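Local coordinates for acyl-CoA dehydrogenase domain protein Tcur3483 (Thermomonospora curvata, PDB 6WY9) that binds an FAD cofactor and, as a member of the acyl-CoA dehydrogenase family, probably oxidises a CH-CH group of its substrate, at residues 167-178 with 229-240; 154-162 with 189-200. All coordinates share one frame; numbering follows the deposited sequence.

Contact 1: residues 167-178 with 229-240; sequences DEFVIDGSKIFT and TATYYSGVRVPV. With FDA (dihydroflavine-adenine dinucleotide), chain C.
Glu168 and Arg237 meet at about a right angle near one end of an antiparallel strand pair. The guanidinium comes side-on, and both NE and NH2 close on the single oxygen OE2, with NE of Arg237 2.8 Å from OE2 of Glu168. OE2 lies in the guanidinium plane, but the carboxylate is turned 41° from it. Val170 lies alongside Arg237 and sets CG2 over one guanidinium face, 3.7 Å from NH1, while Asp165 takes a further salt bridge from NH2. An alanine in place of Glu168 would probably leave NE of Arg237 without its carboxylate mate and the guanidinium freer to swing off Val170.

On the face shared by Ile171, Tyr233 and Val238, apolar groups meet. With CG1 turned away from its carbonyl carbon (chi1 -57°), Ile171 reaches CD1 obliquely to CG2 of Val238 at 4.0 Å, and its CG2 rests beside CB of Tyr233. The Tyr233 ring presents its edge to CA of Ser174. Toward the Phe177 end, hydroxyls take over: that of Tyr233 shares a hydrogen bond with OG1 of Thr231, which is also 3.0 Å from OG1 of Thr178, forming a small hydroxyl chain, and OG1 of Thr229 donates to the carbonyl of Thr178. CB of Phe177 packs on the flavin, 3.5 Å from C9A of FDA.

Between Ile171 and Gly173 the register slips by one residue, a beta bulge. Here OD1 of Asp172 receives N of Gly235 at 2.8 Å, from above the carboxylate plane; the positive phi of Gly235 by itself favours glycine at this corner.

Strand 168-176 is flanked by 161-164 on its far side, and strand 227-239 by 215-221, completing an antiparallel sheet. Ile171, Lys175 and Tyr233 pack against strand 186-192 of the second sheet, where NZ of Lys175 bonds to the carbonyl of Ala190.

Contact 2: residues 154-162 with 189-200; sequences DLASLTTRA and LACRTDPEAPKH
Hydrogen bonds from the guanidinium of Arg192 to backbone carbonyls dominate this contact. NE and NH1 grip the carbonyl oxygen of Leu158 side-on, NH1 at 2.8 Å from O of Leu158 and in the carbonyl plane on a lone pair, NE more nearly in line with the C=O. NH1 has a second acceptor, O of Ala156 at 2.9 Å, which it meets from above the carbonyl plane. NH2 donates to O of Lys199 within its own segment. Three carbonyls thus fix the guanidinium's rotation, and bends at chi2 (83°) and chi3 (39°) fold the chain back to reach them. Backbone bonds continue the join: N of Arg192 to O of Thr160 at 2.6 Å, and N of Ala162 to O of Arg192, on either side of a single bridge between Arg161 and Arg192.

The charged pair is Lys199 and Asp154, whose side chains cross at about a right angle. NZ of Lys199 meets OD1 of Asp154 at 2.8 Å on the syn side, 19° out of the carboxylate plane, while OD2 accepts from OG of Ser157, so both carboxylate oxygens have partners.

Apolar contacts fill in around these bonds. CB of Ala156 sits over one face of the His200 ring, a CH-pi contact 3.8 Å from the ring centroid; Trp251 meets that ring edge-to-face. CD2 of Leu158 touches CB of Ala190 at 3.8 Å, and CB of Ala162 packs on CB of Cys191.

The single bridge joins the start of strand 161-164 to the end of strand 186-192, within the beta middle domain of the acyl-CoA dehydrogenase fold, where the 154-160 loop directly follows FAD-binding Gly152 and Thr153.

In the fold
The two contacts lie with their centres about 13 Å apart, on the same side of the chain's centre, and all four segments belong to the middle domain. Along the chain their segments alternate: 154-162, 167-178, 189-200, then 229-240. Contact 1 joins two strands of the antiparallel sheet, whose neighbouring strand 161-164 begins in contact 2. Between the contacts, OD2 of Asp172 and NH2 of Arg161 form a long, weak ion pair across these neighbouring strands. Contact 1 thus builds one sheet from within, and contact 2 connects its edge strand to strand 186-192 of the mixed sheet, with Phe177 at the flavin and Asp154 near the cofactor.

Contact 1: residues 167-178 with 229-240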
loop_
_atom_site.group_PDB
_atom_site.type_symbol
_atom_site.label_atom_id
_atom_site.label_comp_id
_atom_site.label_asym_id
_atom_site.label_seq_id
_atom_site.Cartn_x
_atom_site.Cartn_y
_atom_site.Cartn_z
ATOM N N ASP A 167 -53.139 1.624 -19.825
ATOM C CA ASP A 167 -51.933 1.423 -20.615
ATOM C C ASP A 167 -50.898 2.521 -20.375
ATOM O O ASP A 167 -50.031 2.742 -21.226
ATOM C CB ASP A 167 -52.282 1.325 -22.094
ATOM C CG ASP A 167 -53.438 2.187 -22.448
ATOM O OD1 ASP A 167 -53.492 2.699 -23.588
ATOM O OD2 ASP A 167 -54.289 2.363 -21.550
ATOM N N GLU A 168 -50.989 3.217 -19.240
ATOM C CA GLU A 168 -50.014 4.207 -18.806
ATOM C C GLU A 168 -49.424 3.776 -17.472
ATOM O O GLU A 168 -50.075 3.081 -16.682
ATOM C CB GLU A 168 -50.638 5.605 -18.625
ATOM C CG GLU A 168 -50.989 6.379 -19.888
ATOM C CD GLU A 168 -51.383 7.816 -19.566
ATOM O OE1 GLU A 168 -51.055 8.732 -20.354
ATOM O OE2 GLU A 168 -52.015 8.027 -18.506
ATOM N N PHE A 169 -48.194 4.206 -17.215
ATOM C CA PHE A 169 -47.622 4.139 -15.882
ATOM C C PHE A 169 -47.592 5.538 -15.294
ATOM O O PHE A 169 -47.349 6.515 -16.014
ATOM C CB PHE A 169 -46.211 3.546 -15.903
ATOM C CG PHE A 169 -46.191 2.065 -15.771
ATOM C CD1 PHE A 169 -46.460 1.474 -14.553
ATOM C CD2 PHE A 169 -45.912 1.255 -16.863
ATOM C CE1 PHE A 169 -46.444 0.105 -14.413
ATOM C CE2 PHE A 169 -45.902 -0.125 -16.728
ATOM C CZ PHE A 169 -46.171 -0.698 -15.498
ATOM N N VAL A 170 -47.862 5.629 -13.991
ATOM C CA VAL A 170 -47.783 6.875 -13.237
ATOM C C VAL A 170 -46.574 6.754 -12.319
ATOM O O VAL A 170 -46.504 5.834 -11.491
ATOM C CB VAL A 170 -49.072 7.155 -12.442
ATOM C CG1 VAL A 170 -49.031 8.548 -11.810
ATOM C CG2 VAL A 170 -50.272 7.036 -13.337
ATOM N N ILE A 171 -45.623 7.667 -12.473
ATOM C CA ILE A 171 -44.299 7.550 -11.867
ATOM C C ILE A 171 -44.146 8.633 -10.808
ATOM O O ILE A 171 -44.357 9.821 -11.087
ATOM C CB ILE A 171 -43.187 7.647 -12.924
ATOM C CG1 ILE A 171 -43.346 6.580 -14.014
ATOM C CG2 ILE A 171 -41.780 7.544 -12.297
ATOM C CD1 ILE A 171 -42.387 6.784 -15.184
ATOM N N ASP A 172 -43.786 8.217 -9.591
ATOM C CA ASP A 172 -43.581 9.122 -8.474
ATOM C C ASP A 172 -42.301 8.741 -7.766
ATOM O O ASP A 172 -42.166 7.610 -7.291
ATOM C CB ASP A 172 -44.751 9.071 -7.490
ATOM C CG ASP A 172 -46.013 9.659 -8.067
ATOM O OD1 ASP A 172 -46.050 10.894 -8.262
ATOM O OD2 ASP A 172 -46.953 8.876 -8.342
ATOM N N GLY A 173 -41.377 9.685 -7.675
ATOM C CA GLY A 173 -40.166 9.482 -6.898
ATOM C C GLY A 173 -39.151 10.534 -7.290
ATOM O O GLY A 173 -39.504 11.586 -7.827
ATOM N N SER A 174 -37.891 10.208 -7.047
ATOM C CA SER A 174 -36.792 11.097 -7.399
ATOM C C SER A 174 -35.526 10.267 -7.541
ATOM O O SER A 174 -35.443 9.149 -7.028
ATOM C CB SER A 174 -36.591 12.162 -6.329
ATOM O OG SER A 174 -35.954 11.533 -5.241
ATOM N N LYS A 175 -34.528 10.838 -8.230
ATOM C CA LYS A 175 -33.214 10.230 -8.375
ATOM C C LYS A 175 -32.153 11.294 -8.092
ATOM O O LYS A 175 -32.428 12.491 -8.102
ATOM C CB LYS A 175 -32.999 9.631 -9.781
ATOM C CG LYS A 175 -34.033 8.548 -10.179
ATOM C CD LYS A 175 -33.754 7.199 -9.484
ATOM C CE LYS A 175 -34.895 6.189 -9.763
ATOM N NZ LYS A 175 -34.560 4.792 -9.273
ATOM N N ILE A 176 -30.931 10.858 -7.858
ATOM C CA ILE A 176 -29.884 11.792 -7.472
ATOM C C ILE A 176 -28.625 11.445 -8.249
ATOM O O ILE A 176 -28.363 10.281 -8.569
ATOM C CB ILE A 176 -29.658 11.782 -5.924
ATOM C CG1 ILE A 176 -28.584 12.809 -5.514
ATOM C CG2 ILE A 176 -29.258 10.390 -5.465
ATOM C CD1 ILE A 176 -28.739 13.387 -4.090
ATOM N N PHE A 177 -27.844 12.471 -8.584
ATOM C CA PHE A 177 -26.647 12.302 -9.413
ATOM C C PHE A 177 -26.991 11.782 -10.820
ATOM O O PHE A 177 -26.233 11.010 -11.429
ATOM C CB PHE A 177 -25.580 11.393 -8.755
ATOM C CG PHE A 177 -25.294 11.723 -7.324
ATOM C CD1 PHE A 177 -24.744 12.947 -6.972
ATOM C CD2 PHE A 177 -25.596 10.810 -6.313
ATOM C CE1 PHE A 177 -24.522 13.273 -5.614
ATOM C CE2 PHE A 177 -25.352 11.117 -4.950
ATOM C CZ PHE A 177 -24.814 12.357 -4.611
ATOM N N THR A 178 -28.100 12.250 -11.372
ATOM C CA THR A 178 -28.515 11.886 -12.728
ATOM C C THR A 178 -27.703 12.708 -13.716
ATOM O O THR A 178 -28.167 13.740 -14.197
ATOM C CB THR A 178 -30.006 12.158 -12.929
ATOM O OG1 THR A 178 -30.764 11.692 -11.797
ATOM C CG2 THR A 178 -30.497 11.470 -14.186
ATOM N N THR A 229 -27.173 16.248 -11.543
ATOM C CA THR A 229 -28.484 16.752 -11.138
ATOM C C THR A 229 -29.126 15.828 -10.116
ATOM O O THR A 229 -28.692 14.694 -9.895
ATOM C CB THR A 229 -29.465 16.893 -12.324
ATOM O OG1 THR A 229 -29.865 15.584 -12.765
ATOM C CG2 THR A 229 -28.813 17.635 -13.494
ATOM N N ALA A 230 -30.155 16.350 -9.471
ATOM C CA ALA A 230 -31.217 15.531 -8.914
ATOM C C ALA A 230 -32.383 15.638 -9.894
ATOM O O ALA A 230 -32.571 16.677 -10.519
ATOM C CB ALA A 230 -31.630 16.006 -7.512
ATOM N N THR A 231 -33.131 14.557 -10.072
ATOM C CA THR A 231 -34.303 14.616 -10.920
ATOM C C THR A 231 -35.506 14.210 -10.093
ATOM O O THR A 231 -35.381 13.441 -9.132
ATOM C CB THR A 231 -34.155 13.731 -12.177
ATOM O OG1 THR A 231 -33.728 12.404 -11.811
ATOM C CG2 THR A 231 -33.125 14.367 -13.163
ATOM N N TYR A 232 -36.657 14.782 -10.441
ATOM C CA TYR A 232 -37.907 14.616 -9.705
ATOM C C TYR A 232 -39.013 14.198 -10.660
ATOM O O TYR A 232 -39.099 14.715 -11.777
ATOM C CB TYR A 232 -38.309 15.925 -8.970
ATOM C CG TYR A 232 -37.193 16.396 -8.072
ATOM C CD1 TYR A 232 -37.049 15.883 -6.788
ATOM C CD2 TYR A 232 -36.244 17.310 -8.525
ATOM C CE1 TYR A 232 -36.007 16.278 -5.973
ATOM C CE2 TYR A 232 -35.187 17.721 -7.700
ATOM C CZ TYR A 232 -35.080 17.199 -6.431
ATOM O OH TYR A 232 -34.049 17.578 -5.595
ATOM N N TYR A 233 -39.868 13.269 -10.197
ATOM C CA TYR A 233 -40.962 12.692 -10.988
ATOM C C TYR A 233 -42.216 12.755 -10.131
ATOM O O TYR A 233 -42.348 12.015 -9.147
ATOM C CB TYR A 233 -40.656 11.253 -11.423
ATOM C CG TYR A 233 -39.254 11.135 -11.979
ATOM C CD1 TYR A 233 -38.170 11.001 -11.131
ATOM C CD2 TYR A 233 -39.019 11.204 -13.351
ATOM C CE1 TYR A 233 -36.854 10.918 -11.640
ATOM C CE2 TYR A 233 -37.760 11.133 -13.856
ATOM C CZ TYR A 233 -36.671 10.989 -13.001
ATOM O OH TYR A 233 -35.411 10.939 -13.504
ATOM N N SER A 234 -43.119 13.650 -10.499
ATOM C CA SER A 234 -44.321 13.931 -9.730
ATOM C C SER A 234 -45.514 13.679 -10.645
ATOM O O SER A 234 -45.841 14.518 -11.490
ATOM C CB SER A 234 -44.282 15.358 -9.211
ATOM O OG SER A 234 -45.352 15.571 -8.324
ATOM N N GLY A 235 -46.127 12.504 -10.512
ATOM C CA GLY A 235 -47.273 12.166 -11.336
ATOM C C GLY A 235 -46.952 12.015 -12.796
ATOM O O GLY A 235 -47.859 12.078 -13.627
ATOM N N VAL A 236 -45.679 11.817 -13.142
ATOM C CA VAL A 236 -45.307 11.707 -14.547
ATOM C C VAL A 236 -46.001 10.507 -15.173
ATOM O O VAL A 236 -46.013 9.408 -14.608
ATOM C CB VAL A 236 -43.788 11.580 -14.711
ATOM C CG1 VAL A 236 -43.450 11.423 -16.186
ATOM C CG2 VAL A 236 -43.082 12.779 -14.105
ATOM N N ARG A 237 -46.538 10.700 -16.372
ATOM C CA ARG A 237 -47.320 9.671 -17.041
ATOM C C ARG A 237 -46.633 9.250 -18.333
ATOM O O ARG A 237 -46.292 10.097 -19.166
ATOM C CB ARG A 237 -48.744 10.186 -17.304
ATOM C CG ARG A 237 -49.344 10.873 -16.075
ATOM C CD ARG A 237 -50.830 11.147 -16.220
ATOM N NE ARG A 237 -51.595 9.921 -16.429
ATOM C CZ ARG A 237 -52.350 9.340 -15.505
ATOM N NH1 ARG A 237 -52.452 9.875 -14.296
ATOM N NH2 ARG A 237 -53.006 8.227 -15.799
ATOM N N VAL A 238 -46.463 7.943 -18.510
ATOM C CA VAL A 238 -45.754 7.392 -19.665
ATOM C C VAL A 238 -46.525 6.177 -20.166
ATOM O O VAL A 238 -46.978 5.363 -19.348
ATOM C CB VAL A 238 -44.300 7.024 -19.295
ATOM C CG1 VAL A 238 -43.515 6.535 -20.513
ATOM C CG2 VAL A 238 -43.594 8.219 -18.697
ATOM N N PRO A 239 -46.707 6.007 -21.475
ATOM C CA PRO A 239 -47.398 4.804 -21.959
ATOM C C PRO A 239 -46.665 3.548 -21.518
ATOM O O PRO A 239 -45.437 3.538 -21.365
ATOM C CB PRO A 239 -47.382 4.965 -23.489
ATOM C CG PRO A 239 -46.416 6.013 -23.774
ATOM C CD PRO A 239 -46.329 6.903 -22.574
ATOM N N VAL A 240 -47.440 2.482 -21.298
ATOM C CA VAL A 240 -46.883 1.202 -20.860
ATOM C C VAL A 240 -45.930 0.603 -21.891
ATOM O O VAL A 240 -45.042 -0.174 -21.523
ATOM C CB VAL A 240 -48.019 0.209 -20.501
ATOM C CG1 VAL A 240 -47.552 -1.240 -20.611
ATOM C CG2 VAL A 240 -48.519 0.470 -19.087
HETATM P PA FDA C . -23.418 4.837 -0.548
HETATM O O1A FDA C . -23.834 5.680 0.615
HETATM O O2A FDA C . -24.303 3.659 -0.989
HETATM O O5B FDA C . -21.964 4.072 -0.134
HETATM C C5B FDA C . -21.042 5.072 0.208
HETATM C C4B FDA C . -19.705 4.359 0.486
HETATM O O4B FDA C . -20.023 3.281 1.489
HETATM C C3B FDA C . -19.196 3.544 -0.705
HETATM O O3B FDA C . -18.377 4.280 -1.536
HETATM C C2B FDA C . -18.345 2.497 -0.009
HETATM O O2B FDA C . -17.088 3.029 0.559
HETATM C C1B FDA C . -19.202 2.097 1.232
HETATM N N9A FDA C . -20.028 0.906 1.045
HETATM C C8A FDA C . -21.326 0.807 0.507
HETATM N N7A FDA C . -21.800 -0.432 0.553
HETATM C C5A FDA C . -20.795 -1.176 1.130
HETATM C C6A FDA C . -20.707 -2.549 1.410
HETATM N N6A FDA C . -21.719 -3.393 1.131
HETATM N N1A FDA C . -19.595 -3.060 1.981
HETATM C C2A FDA C . -18.612 -2.145 2.230
HETATM N N3A FDA C . -18.544 -0.810 2.011
HETATM C C4A FDA C . -19.681 -0.357 1.461
HETATM N N1 FDA C . -26.135 7.416 -10.611
HETATM C C2 FDA C . -27.186 7.295 -11.543
HETATM O O2 FDA C . -28.226 6.669 -11.241
HETATM N N3 FDA C . -26.983 7.899 -12.779
HETATM C C4 FDA C . -25.821 8.619 -13.142
HETATM O O4 FDA C . -25.749 9.136 -14.249
HETATM C C4X FDA C . -24.802 8.695 -12.129
HETATM N N5 FDA C . -23.624 9.391 -12.406
HETATM C C5X FDA C . -22.900 9.879 -11.351
HETATM C C6 FDA C . -22.012 10.877 -11.517
HETATM C C7 FDA C . -21.304 11.368 -10.392
HETATM C C7M FDA C . -20.382 12.424 -10.608
HETATM C C8 FDA C . -21.467 10.851 -9.160
HETATM C C8M FDA C . -20.721 11.354 -7.988
HETATM C C9 FDA C . -22.355 9.803 -8.990
HETATM C C9A FDA C . -23.076 9.333 -10.083
HETATM N N10 FDA C . -23.980 8.268 -9.934
HETATM C C10 FDA C . -24.967 8.133 -10.915
HETATM C "C1'" FDA C . -24.262 7.754 -8.563
HETATM C "C2'" FDA C . -23.394 6.512 -8.217
HETATM O "O2'" FDA C . -23.821 5.430 -8.897
HETATM C "C3'" FDA C . -23.563 6.364 -6.637
HETATM O "O3'" FDA C . -22.902 7.414 -5.961
HETATM C "C4'" FDA C . -23.075 5.000 -6.171
HETATM O "O4'" FDA C . -23.973 4.057 -6.646
HETATM C "C5'" FDA C . -22.927 5.036 -4.626
HETATM O "O5'" FDA C . -24.195 5.260 -4.083
HETATM P P FDA C . -24.074 6.342 -2.859
HETATM O O1P FDA C . -23.465 7.517 -3.455
HETATM O O2P FDA C . -25.450 6.431 -2.217
HETATM O O3P FDA C . -22.977 5.778 -1.747
#

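Contact 2: residues 154-162 with 189-200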
loop_
_atom_site.group_PDB
_atom_site.type_symbol
_atom_site.label_atom_id
_atom_site.label_comp_id
_atom_site.label_asym_id
_atom_site.label_seq_id
_atom_site.Cartn_x
_atom_site.Cartn_y
_atom_site.Cartn_z
ATOM N N ASP A 154 -27.039 -0.030 -2.534
ATOM C CA ASP A 154 -28.164 -0.963 -2.454
ATOM C C ASP A 154 -29.257 -0.523 -3.427
ATOM O O ASP A 154 -30.363 -0.091 -3.051
ATOM C CB ASP A 154 -28.685 -1.045 -1.019
ATOM C CG ASP A 154 -29.783 -2.075 -0.842
ATOM O OD1 ASP A 154 -30.084 -2.834 -1.775
ATOM O OD2 ASP A 154 -30.355 -2.105 0.259
ATOM N N LEU A 155 -28.882 -0.564 -4.708
ATOM C CA LEU A 155 -29.764 -0.037 -5.743
ATOM C C LEU A 155 -31.072 -0.823 -5.788
ATOM O O LEU A 155 -32.132 -0.245 -6.054
ATOM C CB LEU A 155 -29.045 -0.051 -7.105
ATOM C CG LEU A 155 -29.902 0.326 -8.340
ATOM C CD1 LEU A 155 -30.561 1.699 -8.148
ATOM C CD2 LEU A 155 -29.119 0.256 -9.678
ATOM N N ALA A 156 -31.026 -2.131 -5.491
ATOM C CA ALA A 156 -32.227 -2.957 -5.519
ATOM C C ALA A 156 -33.244 -2.567 -4.443
ATOM O O ALA A 156 -34.366 -3.086 -4.464
ATOM C CB ALA A 156 -31.864 -4.447 -5.398
ATOM N N SER A 157 -32.910 -1.639 -3.544
ATOM C CA SER A 157 -33.874 -1.081 -2.602
ATOM C C SER A 157 -34.558 0.179 -3.106
ATOM O O SER A 157 -35.187 0.862 -2.301
ATOM C CB SER A 157 -33.188 -0.734 -1.277
ATOM O OG SER A 157 -33.018 -1.909 -0.524
ATOM N N LEU A 158 -34.409 0.539 -4.383
ATOM C CA LEU A 158 -35.008 1.780 -4.859
ATOM C C LEU A 158 -36.531 1.765 -4.658
ATOM O O LEU A 158 -37.175 0.709 -4.664
ATOM C CB LEU A 158 -34.636 1.990 -6.341
ATOM C CG LEU A 158 -35.130 0.860 -7.260
ATOM C CD1 LEU A 158 -36.630 1.023 -7.665
ATOM C CD2 LEU A 158 -34.179 0.664 -8.479
ATOM N N THR A 159 -37.106 2.954 -4.450
ATOM C CA THR A 159 -38.516 3.107 -4.135
ATOM C C THR A 159 -39.267 4.003 -5.102
ATOM O O THR A 159 -40.486 4.132 -4.956
ATOM C CB THR A 159 -38.701 3.692 -2.722
ATOM O OG1 THR A 159 -37.999 4.944 -2.644
ATOM C CG2 THR A 159 -38.148 2.732 -1.661
ATOM N N THR A 160 -38.589 4.663 -6.048
ATOM C CA THR A 160 -39.331 5.375 -7.082
ATOM C C THR A 160 -40.337 4.398 -7.677
ATOM O O THR A 160 -39.972 3.299 -8.099
ATOM C CB THR A 160 -38.391 5.926 -8.173
ATOM O OG1 THR A 160 -37.565 6.970 -7.639
ATOM C CG2 THR A 160 -39.207 6.489 -9.371
ATOM N N ARG A 161 -41.601 4.772 -7.681
ATOM C CA ARG A 161 -42.654 3.825 -8.001
ATOM C C ARG A 161 -43.314 4.193 -9.319
ATOM O O ARG A 161 -43.433 5.370 -9.674
ATOM C CB ARG A 161 -43.719 3.765 -6.897
ATOM C CG ARG A 161 -44.660 4.937 -6.909
ATOM C CD ARG A 161 -45.868 4.725 -5.988
ATOM N NE ARG A 161 -46.887 5.767 -6.157
ATOM C CZ ARG A 161 -47.180 6.700 -5.251
ATOM N NH1 ARG A 161 -46.541 6.733 -4.090
ATOM N NH2 ARG A 161 -48.120 7.601 -5.500
ATOM N N ALA A 162 -43.739 3.160 -10.038
ATOM C CA ALA A 162 -44.507 3.315 -11.259
ATOM C C ALA A 162 -45.704 2.394 -11.118
ATOM O O ALA A 162 -45.527 1.182 -10.959
ATOM C CB ALA A 162 -43.676 2.964 -12.496
ATOM N N LEU A 189 -35.004 4.968 -16.682
ATOM C CA LEU A 189 -35.428 5.111 -15.290
ATOM C C LEU A 189 -35.762 3.759 -14.663
ATOM O O LEU A 189 -36.659 3.047 -15.138
ATOM C CB LEU A 189 -36.623 6.054 -15.175
ATOM C CG LEU A 189 -37.025 6.414 -13.743
ATOM C CD1 LEU A 189 -35.972 7.330 -13.102
ATOM C CD2 LEU A 189 -38.403 7.066 -13.755
ATOM N N ALA A 190 -35.061 3.438 -13.560
ATOM C CA ALA A 190 -35.316 2.236 -12.777
ATOM C C ALA A 190 -36.395 2.535 -11.741
ATOM O O ALA A 190 -36.207 3.415 -10.901
ATOM C CB ALA A 190 -34.034 1.755 -12.105
ATOM N N CYS A 191 -37.530 1.815 -11.819
ATOM C CA CYS A 191 -38.700 2.045 -10.976
ATOM C C CYS A 191 -39.149 0.751 -10.309
ATOM O O CYS A 191 -39.010 -0.342 -10.870
ATOM C CB CYS A 191 -39.926 2.577 -11.772
ATOM S SG CYS A 191 -39.705 4.022 -12.824
ATOM N N ARG A 192 -39.752 0.900 -9.131
ATOM C CA ARG A 192 -40.457 -0.187 -8.437
ATOM C C ARG A 192 -41.854 -0.367 -9.031
ATOM O O ARG A 192 -42.729 0.491 -8.866
ATOM C CB ARG A 192 -40.549 0.110 -6.944
ATOM C CG ARG A 192 -41.379 -0.913 -6.122
ATOM C CD ARG A 192 -40.547 -2.130 -5.747
ATOM N NE ARG A 192 -39.190 -1.720 -5.402
ATOM C CZ ARG A 192 -38.111 -2.504 -5.430
ATOM N NH1 ARG A 192 -36.922 -1.990 -5.147
ATOM N NH2 ARG A 192 -38.202 -3.790 -5.764
ATOM N N THR A 193 -42.075 -1.488 -9.718
ATOM C CA THR A 193 -43.387 -1.789 -10.290
ATOM C C THR A 193 -44.181 -2.823 -9.487
ATOM O O THR A 193 -45.412 -2.924 -9.649
ATOM C CB THR A 193 -43.217 -2.259 -11.754
ATOM O OG1 THR A 193 -42.136 -3.198 -11.860
ATOM C CG2 THR A 193 -42.882 -1.071 -12.671
ATOM N N ASP A 194 -43.538 -3.586 -8.613
ATOM C CA ASP A 194 -44.264 -4.574 -7.815
ATOM C C ASP A 194 -43.785 -4.472 -6.379
ATOM O O ASP A 194 -42.761 -5.076 -6.016
ATOM C CB ASP A 194 -44.089 -5.989 -8.340
ATOM C CG ASP A 194 -44.909 -7.003 -7.546
ATOM O OD1 ASP A 194 -45.418 -6.655 -6.457
ATOM O OD2 ASP A 194 -45.055 -8.144 -8.020
ATOM N N PRO A 195 -44.511 -3.748 -5.528
ATOM C CA PRO A 195 -44.011 -3.484 -4.177
ATOM C C PRO A 195 -44.009 -4.707 -3.279
ATOM O O PRO A 195 -43.469 -4.625 -2.173
ATOM C CB PRO A 195 -44.975 -2.410 -3.648
ATOM C CG PRO A 195 -46.074 -2.256 -4.728
ATOM C CD PRO A 195 -45.934 -3.404 -5.664
ATOM N N GLU A 196 -44.594 -5.829 -3.699
ATOM C CA GLU A 196 -44.638 -7.013 -2.856
ATOM C C GLU A 196 -43.615 -8.076 -3.239
ATOM O O GLU A 196 -43.455 -9.046 -2.499
ATOM C CB GLU A 196 -46.049 -7.626 -2.873
ATOM C CG GLU A 196 -47.139 -6.724 -2.287
ATOM C CD GLU A 196 -47.393 -6.945 -0.791
ATOM O OE1 GLU A 196 -46.824 -6.200 0.037
ATOM O OE2 GLU A 196 -48.180 -7.858 -0.439
ATOM N N ALA A 197 -42.904 -7.915 -4.353
ATOM C CA ALA A 197 -41.972 -8.925 -4.837
ATOM C C ALA A 197 -40.614 -8.812 -4.157
ATOM O O ALA A 197 -40.253 -7.758 -3.614
ATOM C CB ALA A 197 -41.791 -8.789 -6.349
ATOM N N PRO A 198 -39.824 -9.885 -4.191
ATOM C CA PRO A 198 -38.405 -9.754 -3.844
ATOM C C PRO A 198 -37.861 -8.497 -4.502
ATOM O O PRO A 198 -38.252 -8.154 -5.616
ATOM C CB PRO A 198 -37.773 -11.019 -4.429
ATOM C CG PRO A 198 -38.914 -12.024 -4.477
ATOM C CD PRO A 198 -40.154 -11.209 -4.757
ATOM N N LYS A 199 -36.998 -7.776 -3.784
ATOM C CA LYS A 199 -36.566 -6.460 -4.261
ATOM C C LYS A 199 -35.967 -6.528 -5.664
ATOM O O LYS A 199 -36.265 -5.674 -6.505
ATOM C CB LYS A 199 -35.586 -5.823 -3.273
ATOM C CG LYS A 199 -34.270 -6.555 -3.033
ATOM C CD LYS A 199 -33.567 -5.945 -1.802
ATOM C CE LYS A 199 -32.087 -5.619 -2.028
ATOM N NZ LYS A 199 -31.430 -5.065 -0.787
ATOM N N HIS A 200 -35.141 -7.540 -5.949
ATOM C CA HIS A 200 -34.579 -7.689 -7.289
ATOM C C HIS A 200 -35.635 -8.014 -8.331
ATOM O O HIS A 200 -35.371 -7.883 -9.529
ATOM C CB HIS A 200 -33.520 -8.788 -7.306
ATOM C CG HIS A 200 -32.310 -8.467 -6.492
ATOM N ND1 HIS A 200 -31.223 -7.798 -7.007
ATOM C CD2 HIS A 200 -32.027 -8.704 -5.191
ATOM C CE1 HIS A 200 -30.318 -7.639 -6.058
ATOM N NE2 HIS A 200 -30.780 -8.185 -4.948
#